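Local coordinates for protein alpha-fucosidase GH29 (Fusarium graminearum, PDB 4PSR) that hydrolyses alpha-L-fucosides as a family 29 glycoside hydrolase, probably removing alpha-1,6-linked fucose from the reducing-end N-acetylglucosamine of glycoprotein glycans, at residues D525-T530 against S554-T559; L519-F524 against I580-I585. One frame throughout, in Å; residues are numbered along the deposited sequence.

Contact 1. Residues D525-T530 against S554-T559; sequences DTVFLT and SGFRFT. With NAG (2-acetamido-2-deoxy-beta-D-glucopyranose), chain C; NAG (2-acetamido-2-deoxy-beta-D-glucopyranose), chain B.
Arg-557 grips Asp-525 side-on, and two of its nitrogens, NE and NH2, close on a single oxygen. NE gives the shorter and straighter bond, 2.8 Å at 159°, to the anti lone pair of Asp-525 OD2; NH2 reaches the same OD2 at 3.1 Å from above the carboxylate plane. The two flat groups are twisted 43° apart, with OD2 lying at the guanidinium edge. The other carboxylate oxygen faces the helix: OD1 accepts from Phe-528 N at 2.9 Å, so that Asp-525 is the N-cap of the helix beginning at Thr-526, and cap and salt bridge together fix the rotation of its carboxylate. Just beside it, Thr-526 N donates to Phe-556 O (3.0 Å), joining the first turn of the helix to the loop after strand 548-553; Thr-526 OG1 is bonded to Gly-578 O. The remaining Arg-557 amino group, NH1, donates to the acetamide O7 of the chain C N-acetylglucosamine at 3.0 Å, while the chain B sugar lies over one guanidinium face and Phe-556 CE2 approaches the opposite one near its rim. Phe-556, with CG trans to its own N (chi1 179°), crosses Thr-526 at about a right angle, CD1 lying 3.3 Å from Thr-526 CB. Val-527 CG2 meets CZ of the same ring at 3.6 Å, and Phe-558 CZ packs against Asp-525 N.

Contact 2. Residues L519-F524 against I580-I585; sequences LALGTF and IVVSKI. With MAN (alpha-D-mannopyranose), chain D.
Val-582 and Phe-524 meet on one face of an antiparallel strand pair, the valine methyl CG2 coming to the edge of the phenylalanine ring, near its plane, 3.9 Å from CE2. The ring turns back along its own strand because CG lies opposite the carbonyl carbon (chi1 -53°), and Leu-519 CD2 then sits over the ring centre, on one face. The other methyl of Leu-519, CD1, touches Ile-580 CD1 and Val-582 CG2, each at 4.3 Å, in an apolar cluster. On the reverse face Thr-523 and Val-581 stand side by side and point the same way, their CG2 methyls 4.2 Å apart. A mannose of the N-linked glycan rests here, its C6 being 3.6 Å from Val-581 CG2. Farther along, the Leu-521 side chain crosses that of Lys-584 obliquely, its CD1 3.6 Å from Lys-584 CG.

Beneath the side chains runs regular antiparallel pairing. Gly-522 with Val-582 and Phe-524 with Ile-580 are hydrogen-bonded pairs, whereas Thr-523 with Val-581 is non-hydrogen-bonded. Gly-522 N and O both bond to Val-582, the bond from Val-582 N to Gly-522 O being 2.9 Å long. Gly-522 has phi 152° and psi -164°, a conformation open to a residue without a side chain, and the Phe-524 ring reaches back towards it.

Strand 522-524 is an outermost strand of a four-stranded antiparallel sheet, and strand 579-584 lies between it and strand 548-553. Leu-519 belongs to strand 516-519 of a second four-stranded sheet and packs on Phe-528 and Leu-529 of helix 526-532, while Phe-524 meets Phe-528 edge-to-face.

Overall arrangement
Contact 1 is nested within the chain segment closed by contact 2, and strand 522-524 leads straight into helix 526-532, so the two share one continuous run of chain. Their centres lie about 13 Å apart on the same side of the molecule, well away from its centre. Both are partly buried, but contact 2 rests on backbone pairing with an apolar cluster on one face, whereas contact 1 depends on a charged pair and a helix cap where helix and loop meet. Phe-558 joins them: its CZ lies 3.5 Å from Phe-524 N, and its CD1 3.7 Å from Val-581 CG2. The N-linked glycan touches both, with a hydrogen bond from Arg-557 at contact 1 and methyl packing at contact 2.

Contact 1. Residues D525-T530 against S554-T559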
ATOM      1  N   ASP A 525     -12.659  16.278  -6.646  1.00 13.86           N
ATOM      2  CA  ASP A 525     -13.354  16.035  -7.906  1.00 13.42           C
ATOM      3  C   ASP A 525     -14.599  15.179  -7.707  1.00 15.07           C
ATOM      4  O   ASP A 525     -14.930  14.788  -6.586  1.00 15.08           O
ATOM      5  CB  ASP A 525     -12.405  15.464  -8.972  1.00 14.59           C
ATOM      6  CG  ASP A 525     -11.882  14.080  -8.672  1.00 16.01           C
ATOM      7  OD1 ASP A 525     -12.229  13.471  -7.647  1.00 15.20           O
ATOM      8  OD2 ASP A 525     -11.066  13.578  -9.491  1.00 21.03           O
ATOM      9  N   THR A 526     -15.316  14.895  -8.787  1.00 14.85           N
ATOM     10  CA  THR A 526     -16.552  14.114  -8.687  1.00 15.63           C
ATOM     11  C   THR A 526     -16.291  12.750  -8.061  1.00 13.20           C
ATOM     12  O   THR A 526     -17.066  12.264  -7.254  1.00 14.01           O
ATOM     13  CB  THR A 526     -17.191  13.912 -10.078  1.00 15.30           C
ATOM     14  OG1 THR A 526     -17.807  15.134 -10.513  1.00 17.73           O
ATOM     15  CG2 THR A 526     -18.229  12.809 -10.075  1.00 19.18           C
ATOM     16  N   VAL A 527     -15.176  12.119  -8.422  1.00 14.17           N
ATOM     17  CA  VAL A 527     -14.852  10.816  -7.853  1.00 14.99           C
ATOM     18  C   VAL A 527     -14.651  10.924  -6.341  1.00 13.18           C
ATOM     19  O   VAL A 527     -15.174  10.105  -5.585  1.00 12.99           O
ATOM     20  CB  VAL A 527     -13.596  10.237  -8.502  1.00 15.13           C
ATOM     21  CG1 VAL A 527     -13.093   9.008  -7.769  1.00 16.34           C
ATOM     22  CG2 VAL A 527     -13.887   9.867  -9.975  1.00 15.47           C
ATOM     23  N   PHE A 528     -13.924  11.951  -5.895  1.00 12.42           N
ATOM     24  CA  PHE A 528     -13.694  12.139  -4.468  1.00 13.21           C
ATOM     25  C   PHE A 528     -15.019  12.280  -3.741  1.00 14.08           C
ATOM     26  O   PHE A 528     -15.266  11.592  -2.762  1.00 13.41           O
ATOM     27  CB  PHE A 528     -12.803  13.366  -4.208  1.00 13.46           C
ATOM     28  CG  PHE A 528     -12.439  13.541  -2.751  1.00 14.15           C
ATOM     29  CD1 PHE A 528     -13.386  13.982  -1.835  1.00 13.99           C
ATOM     30  CD2 PHE A 528     -11.137  13.309  -2.301  1.00 12.34           C
ATOM     31  CE1 PHE A 528     -13.051  14.127  -0.503  1.00 14.89           C
ATOM     32  CE2 PHE A 528     -10.809  13.439  -0.981  1.00 12.63           C
ATOM     33  CZ  PHE A 528     -11.762  13.867  -0.081  1.00 13.75           C
ATOM     34  N   LEU A 529     -15.861  13.189  -4.198  1.00 13.85           N
ATOM     35  CA  LEU A 529     -17.064  13.533  -3.453  1.00 15.50           C
ATOM     36  C   LEU A 529     -18.014  12.340  -3.435  1.00 13.64           C
ATOM     37  O   LEU A 529     -18.612  12.015  -2.387  1.00 14.19           O
ATOM     38  CB  LEU A 529     -17.695  14.799  -4.053  1.00 14.12           C
ATOM     39  CG  LEU A 529     -16.872  16.077  -3.872  1.00 14.86           C
ATOM     40  CD1 LEU A 529     -17.278  17.154  -4.915  1.00 14.94           C
ATOM     41  CD2 LEU A 529     -16.944  16.591  -2.433  1.00 16.60           C
ATOM     42  N   THR A 530     -18.124  11.646  -4.560  1.00 13.75           N
ATOM     43  CA  THR A 530     -18.954  10.469  -4.661  1.00 14.10           C
ATOM     44  C   THR A 530     -18.473   9.411  -3.676  1.00 14.52           C
ATOM     45  O   THR A 530     -19.267   8.851  -2.912  1.00 15.31           O
ATOM     46  CB  THR A 530     -18.948   9.907  -6.094  1.00 15.54           C
ATOM     47  OG1 THR A 530     -19.496  10.885  -6.979  1.00 18.02           O
ATOM     48  CG2 THR A 530     -19.767   8.629  -6.198  1.00 17.09           C
ATOM     49  N   SER A 554     -18.654  23.427 -12.350  1.00 19.42           N
ATOM     50  CA  SER A 554     -19.685  22.555 -12.917  1.00 19.32           C
ATOM     51  C   SER A 554     -19.142  21.212 -13.409  1.00 19.05           C
ATOM     52  O   SER A 554     -19.840  20.204 -13.388  1.00 21.20           O
ATOM     53  CB  SER A 554     -20.422  23.256 -14.068  1.00 23.52           C
ATOM     54  OG  SER A 554     -19.530  23.749 -15.052  1.00 26.45           O
ATOM     55  N   GLY A 555     -17.889  21.206 -13.846  1.00 16.78           N
ATOM     56  CA  GLY A 555     -17.295  20.034 -14.440  1.00 18.62           C
ATOM     57  C   GLY A 555     -16.830  19.011 -13.416  1.00 16.23           C
ATOM     58  O   GLY A 555     -16.726  19.310 -12.218  1.00 19.23           O
ATOM     59  N   PHE A 556     -16.550  17.822 -13.934  1.00 19.78           N
ATOM     60  CA  PHE A 556     -16.115  16.624 -13.196  1.00 22.25           C
ATOM     61  C   PHE A 556     -14.790  16.883 -12.459  1.00 17.26           C
ATOM     62  O   PHE A 556     -14.579  16.382 -11.341  1.00 18.11           O
ATOM     63  CB  PHE A 556     -15.987  15.522 -14.276  1.00 27.26           C
ATOM     64  CG  PHE A 556     -15.523  14.158 -13.807  1.00 40.65           C
ATOM     65  CD1 PHE A 556     -16.407  13.242 -13.243  1.00 57.35           C
ATOM     66  CD2 PHE A 556     -14.223  13.740 -14.069  1.00 50.85           C
ATOM     67  CE1 PHE A 556     -15.968  11.954 -12.858  1.00 25.75           C
ATOM     68  CE2 PHE A 556     -13.784  12.462 -13.704  1.00 50.31           C
ATOM     69  CZ  PHE A 556     -14.658  11.567 -13.111  1.00 29.59           C
ATOM     70  N   ARG A 557     -13.923  17.696 -13.053  1.00 16.10           N
ATOM     71  CA  ARG A 557     -12.560  17.862 -12.557  1.00 16.17           C
ATOM     72  C   ARG A 557     -12.030  19.272 -12.845  1.00 14.54           C
ATOM     73  O   ARG A 557     -11.108  19.455 -13.661  1.00 17.00           O
ATOM     74  CB  ARG A 557     -11.682  16.771 -13.176  1.00 20.29           C
ATOM     75  CG  ARG A 557     -10.415  16.446 -12.403  1.00 18.96           C
ATOM     76  CD  ARG A 557      -9.817  15.114 -12.851  1.00 17.81           C
ATOM     77  NE  ARG A 557     -10.389  13.942 -12.180  1.00 18.25           N
ATOM     78  CZ  ARG A 557     -10.578  12.747 -12.742  1.00 17.44           C
ATOM     79  NH1 ARG A 557     -10.284  12.528 -14.021  1.00 17.67           N
ATOM     80  NH2 ARG A 557     -11.083  11.747 -12.037  1.00 21.28           N
ATOM     81  N   PHE A 558     -12.659  20.269 -12.223  1.00 14.09           N
ATOM     82  CA  PHE A 558     -12.175  21.650 -12.212  1.00 17.18           C
ATOM     83  C   PHE A 558     -12.181  22.342 -13.574  1.00 16.74           C
ATOM     84  O   PHE A 558     -11.287  23.113 -13.889  1.00 19.04           O
ATOM     85  CB  PHE A 558     -10.797  21.719 -11.529  1.00 17.99           C
ATOM     86  CG  PHE A 558     -10.673  20.766 -10.381  1.00 15.15           C
ATOM     87  CD1 PHE A 558     -11.420  20.960  -9.220  1.00 18.07           C
ATOM     88  CD2 PHE A 558      -9.894  19.613 -10.488  1.00 14.82           C
ATOM     89  CE1 PHE A 558     -11.355  20.064  -8.159  1.00 15.61           C
ATOM     90  CE2 PHE A 558      -9.838  18.705  -9.439  1.00 14.92           C
ATOM     91  CZ  PHE A 558     -10.596  18.922  -8.275  1.00 15.28           C
ATOM     92  N   THR A 559     -13.233  22.072 -14.341  1.00 18.82           N
ATOM     93  CA  THR A 559     -13.519  22.747 -15.614  1.00 19.35           C
ATOM     94  C   THR A 559     -14.946  23.309 -15.563  1.00 22.77           C
ATOM     95  O   THR A 559     -15.690  23.064 -14.612  1.00 22.05           O
ATOM     96  CB  THR A 559     -13.389  21.776 -16.813  1.00 20.29           C
ATOM     97  OG1 THR A 559     -14.334  20.712 -16.670  1.00 22.35           O
ATOM     98  CG2 THR A 559     -11.980  21.192 -16.901  1.00 18.69           C
TER
HETATM   99  C1  NAG C   2      -6.267  14.598 -13.952  1.00 15.66           C
HETATM  100  C2  NAG C   2      -6.932  15.327 -15.106  1.00 17.28           C
HETATM  101  C3  NAG C   2      -6.299  16.693 -15.285  1.00 15.28           C
HETATM  102  C4  NAG C   2      -6.320  17.464 -13.976  1.00 15.84           C
HETATM  103  C5  NAG C   2      -5.682  16.626 -12.883  1.00 15.39           C
HETATM  104  C6  NAG C   2      -5.709  17.290 -11.531  1.00 16.01           C
HETATM  105  C7  NAG C   2      -7.921  13.946 -16.871  1.00 19.18           C
HETATM  106  C8  NAG C   2      -7.677  13.207 -18.150  1.00 25.12           C
HETATM  107  N2  NAG C   2      -6.859  14.565 -16.340  1.00 18.24           N
HETATM  108  O3  NAG C   2      -6.996  17.405 -16.305  1.00 19.36           O
HETATM  109  O4  NAG C   2      -5.560  18.655 -14.140  1.00 17.40           O
HETATM  110  O5  NAG C   2      -6.388  15.380 -12.768  1.00 14.98           O
HETATM  111  O6  NAG C   2      -7.045  17.612 -11.174  1.00 18.37           O
HETATM  112  O7  NAG C   2      -9.024  13.979 -16.342  1.00 22.72           O
HETATM  113  C1  NAG B   1      -6.834   9.788 -11.835  1.00 14.91           C
HETATM  114  C2  NAG B   1      -6.369  10.933 -10.973  1.00 12.61           C
HETATM  115  C3  NAG B   1      -6.836  12.246 -11.592  1.00 13.69           C
HETATM  116  C4  NAG B   1      -6.389  12.340 -13.049  1.00 16.16           C
HETATM  117  C5  NAG B   1      -6.784  11.076 -13.810  1.00 15.35           C
HETATM  118  C6  NAG B   1      -6.254  11.033 -15.226  1.00 17.36           C
HETATM  119  C7  NAG B   1      -6.032  10.853  -8.543  1.00 15.82           C
HETATM  120  C8  NAG B   1      -6.682  10.660  -7.215  1.00 15.25           C
HETATM  121  N2  NAG B   1      -6.844  10.794  -9.604  1.00 13.76           N
HETATM  122  O3  NAG B   1      -6.291  13.320 -10.838  1.00 15.17           O
HETATM  123  O4  NAG B   1      -7.040  13.426 -13.710  1.00 15.20           O
HETATM  124  O5  NAG B   1      -6.272   9.918 -13.133  1.00 14.87           O
HETATM  125  O6  NAG B   1      -4.837  10.956 -15.228  1.00 27.11           O
HETATM  126  O7  NAG B   1      -4.826  11.043  -8.651  1.00 15.56           O

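Contact 2. Residues L519-F524 against I580-I585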
ATOM      1  N   LEU A 519     -14.544  18.848   4.228  1.00 14.13           N
ATOM      2  CA  LEU A 519     -13.434  19.033   3.276  1.00 14.64           C
ATOM      3  C   LEU A 519     -12.328  19.893   3.869  1.00 15.52           C
ATOM      4  O   LEU A 519     -12.562  20.985   4.375  1.00 15.04           O
ATOM      5  CB  LEU A 519     -13.942  19.677   1.984  1.00 14.22           C
ATOM      6  CG  LEU A 519     -15.060  18.949   1.239  1.00 15.20           C
ATOM      7  CD1 LEU A 519     -15.568  19.796   0.067  1.00 16.63           C
ATOM      8  CD2 LEU A 519     -14.603  17.577   0.744  1.00 18.16           C
ATOM      9  N   ALA A 520     -11.090  19.406   3.788  1.00 13.73           N
ATOM     10  CA  ALA A 520      -9.936  20.223   4.131  1.00 15.30           C
ATOM     11  C   ALA A 520      -9.639  21.208   3.002  1.00 15.20           C
ATOM     12  O   ALA A 520     -10.381  21.269   2.017  1.00 15.78           O
ATOM     13  CB  ALA A 520      -8.725  19.311   4.372  1.00 16.79           C
ATOM     14  N   LEU A 521      -8.556  21.985   3.118  1.00 14.75           N
ATOM     15  CA  LEU A 521      -8.053  22.727   1.979  1.00 18.60           C
ATOM     16  C   LEU A 521      -7.570  21.720   0.942  1.00 17.46           C
ATOM     17  O   LEU A 521      -6.908  20.744   1.299  1.00 21.09           O
ATOM     18  CB  LEU A 521      -6.908  23.649   2.397  1.00 18.76           C
ATOM     19  CG  LEU A 521      -7.166  24.671   3.497  1.00 20.94           C
ATOM     20  CD1 LEU A 521      -5.923  25.557   3.651  1.00 27.48           C
ATOM     21  CD2 LEU A 521      -8.371  25.521   3.175  1.00 22.66           C
ATOM     22  N   GLY A 522      -7.894  21.956  -0.321  1.00 16.19           N
ATOM     23  CA  GLY A 522      -7.489  21.061  -1.385  1.00 17.57           C
ATOM     24  C   GLY A 522      -8.443  21.071  -2.561  1.00 19.07           C
ATOM     25  O   GLY A 522      -9.273  21.971  -2.699  1.00 16.32           O
ATOM     26  N   THR A 523      -8.325  20.051  -3.399  1.00 16.14           N
ATOM     27  CA  THR A 523      -9.135  19.912  -4.601  1.00 16.15           C
ATOM     28  C   THR A 523      -9.895  18.584  -4.557  1.00 17.48           C
ATOM     29  O   THR A 523      -9.341  17.534  -4.222  1.00 16.06           O
ATOM     30  CB  THR A 523      -8.279  20.009  -5.868  1.00 18.05           C
ATOM     31  OG1 THR A 523      -7.457  18.840  -5.991  1.00 19.19           O
ATOM     32  CG2 THR A 523      -7.402  21.255  -5.833  1.00 19.30           C
ATOM     33  N   PHE A 524     -11.199  18.647  -4.837  1.00 14.30           N
ATOM     34  CA  PHE A 524     -12.092  17.523  -4.633  1.00 14.96           C
ATOM     35  C   PHE A 524     -12.955  17.328  -5.875  1.00 15.42           C
ATOM     36  O   PHE A 524     -13.841  18.144  -6.163  1.00 16.88           O
ATOM     37  CB  PHE A 524     -12.925  17.775  -3.373  1.00 14.13           C
ATOM     38  CG  PHE A 524     -12.081  18.090  -2.176  1.00 14.49           C
ATOM     39  CD1 PHE A 524     -11.384  17.083  -1.518  1.00 15.45           C
ATOM     40  CD2 PHE A 524     -11.909  19.396  -1.746  1.00 14.51           C
ATOM     41  CE1 PHE A 524     -10.561  17.371  -0.437  1.00 14.00           C
ATOM     42  CE2 PHE A 524     -11.091  19.692  -0.666  1.00 14.99           C
ATOM     43  CZ  PHE A 524     -10.414  18.677  -0.002  1.00 14.29           C
ATOM     44  N   ILE A 580     -14.928  20.797  -6.484  1.00 14.74           N
ATOM     45  CA  ILE A 580     -14.752  21.917  -5.557  1.00 16.48           C
ATOM     46  C   ILE A 580     -13.288  22.122  -5.184  1.00 15.90           C
ATOM     47  O   ILE A 580     -12.577  21.143  -4.954  1.00 16.79           O
ATOM     48  CB  ILE A 580     -15.553  21.688  -4.240  1.00 15.31           C
ATOM     49  CG1 ILE A 580     -17.048  21.471  -4.534  1.00 17.06           C
ATOM     50  CG2 ILE A 580     -15.328  22.855  -3.260  1.00 15.28           C
ATOM     51  CD1 ILE A 580     -17.861  20.982  -3.331  1.00 19.40           C
ATOM     52  N   VAL A 581     -12.845  23.376  -5.126  1.00 17.70           N
ATOM     53  CA  VAL A 581     -11.516  23.733  -4.632  1.00 14.49           C
ATOM     54  C   VAL A 581     -11.682  24.574  -3.383  1.00 17.30           C
ATOM     55  O   VAL A 581     -12.332  25.621  -3.415  1.00 18.47           O
ATOM     56  CB  VAL A 581     -10.710  24.542  -5.669  1.00 17.29           C
ATOM     57  CG1 VAL A 581      -9.322  24.942  -5.121  1.00 16.88           C
ATOM     58  CG2 VAL A 581     -10.573  23.746  -6.944  1.00 20.85           C
ATOM     59  N   VAL A 582     -11.103  24.124  -2.281  1.00 15.49           N
ATOM     60  CA  VAL A 582     -11.220  24.817  -1.011  1.00 18.06           C
ATOM     61  C   VAL A 582      -9.850  25.445  -0.727  1.00 18.47           C
ATOM     62  O   VAL A 582      -8.839  24.747  -0.740  1.00 17.59           O
ATOM     63  CB  VAL A 582     -11.649  23.839   0.072  1.00 17.82           C
ATOM     64  CG1 VAL A 582     -11.857  24.562   1.385  1.00 16.02           C
ATOM     65  CG2 VAL A 582     -12.937  23.120  -0.367  1.00 16.63           C
ATOM     66  N   SER A 583      -9.834  26.754  -0.503  0.51 17.52           N
ATOM     67  CA  SER A 583      -8.585  27.516  -0.397  0.51 17.33           C
ATOM     68  C   SER A 583      -8.590  28.412   0.837  0.51 22.28           C
ATOM     69  O   SER A 583      -9.650  28.805   1.336  0.51 15.72           O
ATOM     70  CB  SER A 583      -8.383  28.379  -1.648  0.51 17.57           C
ATOM     71  OG  SER A 583      -8.555  27.640  -2.852  0.51 21.49           O
ATOM     72  N   LYS A 584      -7.400  28.725   1.335  1.00 21.51           N
ATOM     73  CA  LYS A 584      -7.236  29.730   2.356  1.00 23.40           C
ATOM     74  C   LYS A 584      -7.305  31.068   1.679  1.00 28.61           C
ATOM     75  O   LYS A 584      -6.744  31.269   0.590  1.00 31.00           O
ATOM     76  CB  LYS A 584      -5.879  29.586   3.055  1.00 34.33           C
ATOM     77  CG  LYS A 584      -5.981  29.086   4.485  1.00 36.81           C
ATOM     78  CD  LYS A 584      -4.612  28.917   5.137  1.00 53.01           C
ATOM     79  CE  LYS A 584      -4.336  30.017   6.153  1.00 51.79           C
ATOM     80  NZ  LYS A 584      -5.168  29.879   7.384  1.00 54.42           N
ATOM     81  N   ILE A 585      -8.043  31.985   2.287  1.00 32.12           N
ATOM     82  CA  ILE A 585      -7.811  33.364   1.985  1.00 30.86           C
ATOM     83  C   ILE A 585      -6.599  33.642   2.866  1.00 36.44           C
ATOM     84  O   ILE A 585      -5.731  34.340   2.446  1.00 25.22           O
ATOM     85  CB  ILE A 585      -8.998  34.300   2.307  1.00 36.60           C
ATOM     86  CG1 ILE A 585      -9.180  34.425   3.813  1.00 41.24           C
ATOM     87  CG2 ILE A 585     -10.274  33.810   1.604  1.00 39.25           C
ATOM     88  CD1 ILE A 585     -10.373  35.256   4.206  1.00 65.05           C
ATOM     89  OXT ILE A 585      -6.413  33.143   3.982  1.00 46.49           O
TER
HETATM   90  C1  MAN D   5      -5.540  26.623 -10.628  1.00 33.78           C
HETATM   91  C2  MAN D   5      -5.168  27.517  -9.387  1.00 21.29           C
HETATM   92  C3  MAN D   5      -5.065  26.667  -8.094  1.00 27.33           C
HETATM   93  C4  MAN D   5      -6.292  25.741  -7.918  1.00 30.63           C
HETATM   94  C5  MAN D   5      -6.573  24.973  -9.236  1.00 29.04           C
HETATM   95  C6  MAN D   5      -7.851  24.167  -9.209  1.00 29.85           C
HETATM   96  O2  MAN D   5      -6.176  28.434  -9.145  1.00 28.07           O
HETATM   97  O3  MAN D   5      -4.898  27.482  -6.932  1.00 35.73           O
HETATM   98  O4  MAN D   5      -6.013  24.799  -6.871  1.00 29.59           O
HETATM   99  O5  MAN D   5      -6.687  25.893 -10.365  1.00 24.63           O
HETATM  100  O6  MAN D   5      -7.557  22.863  -9.731  1.00 32.10           O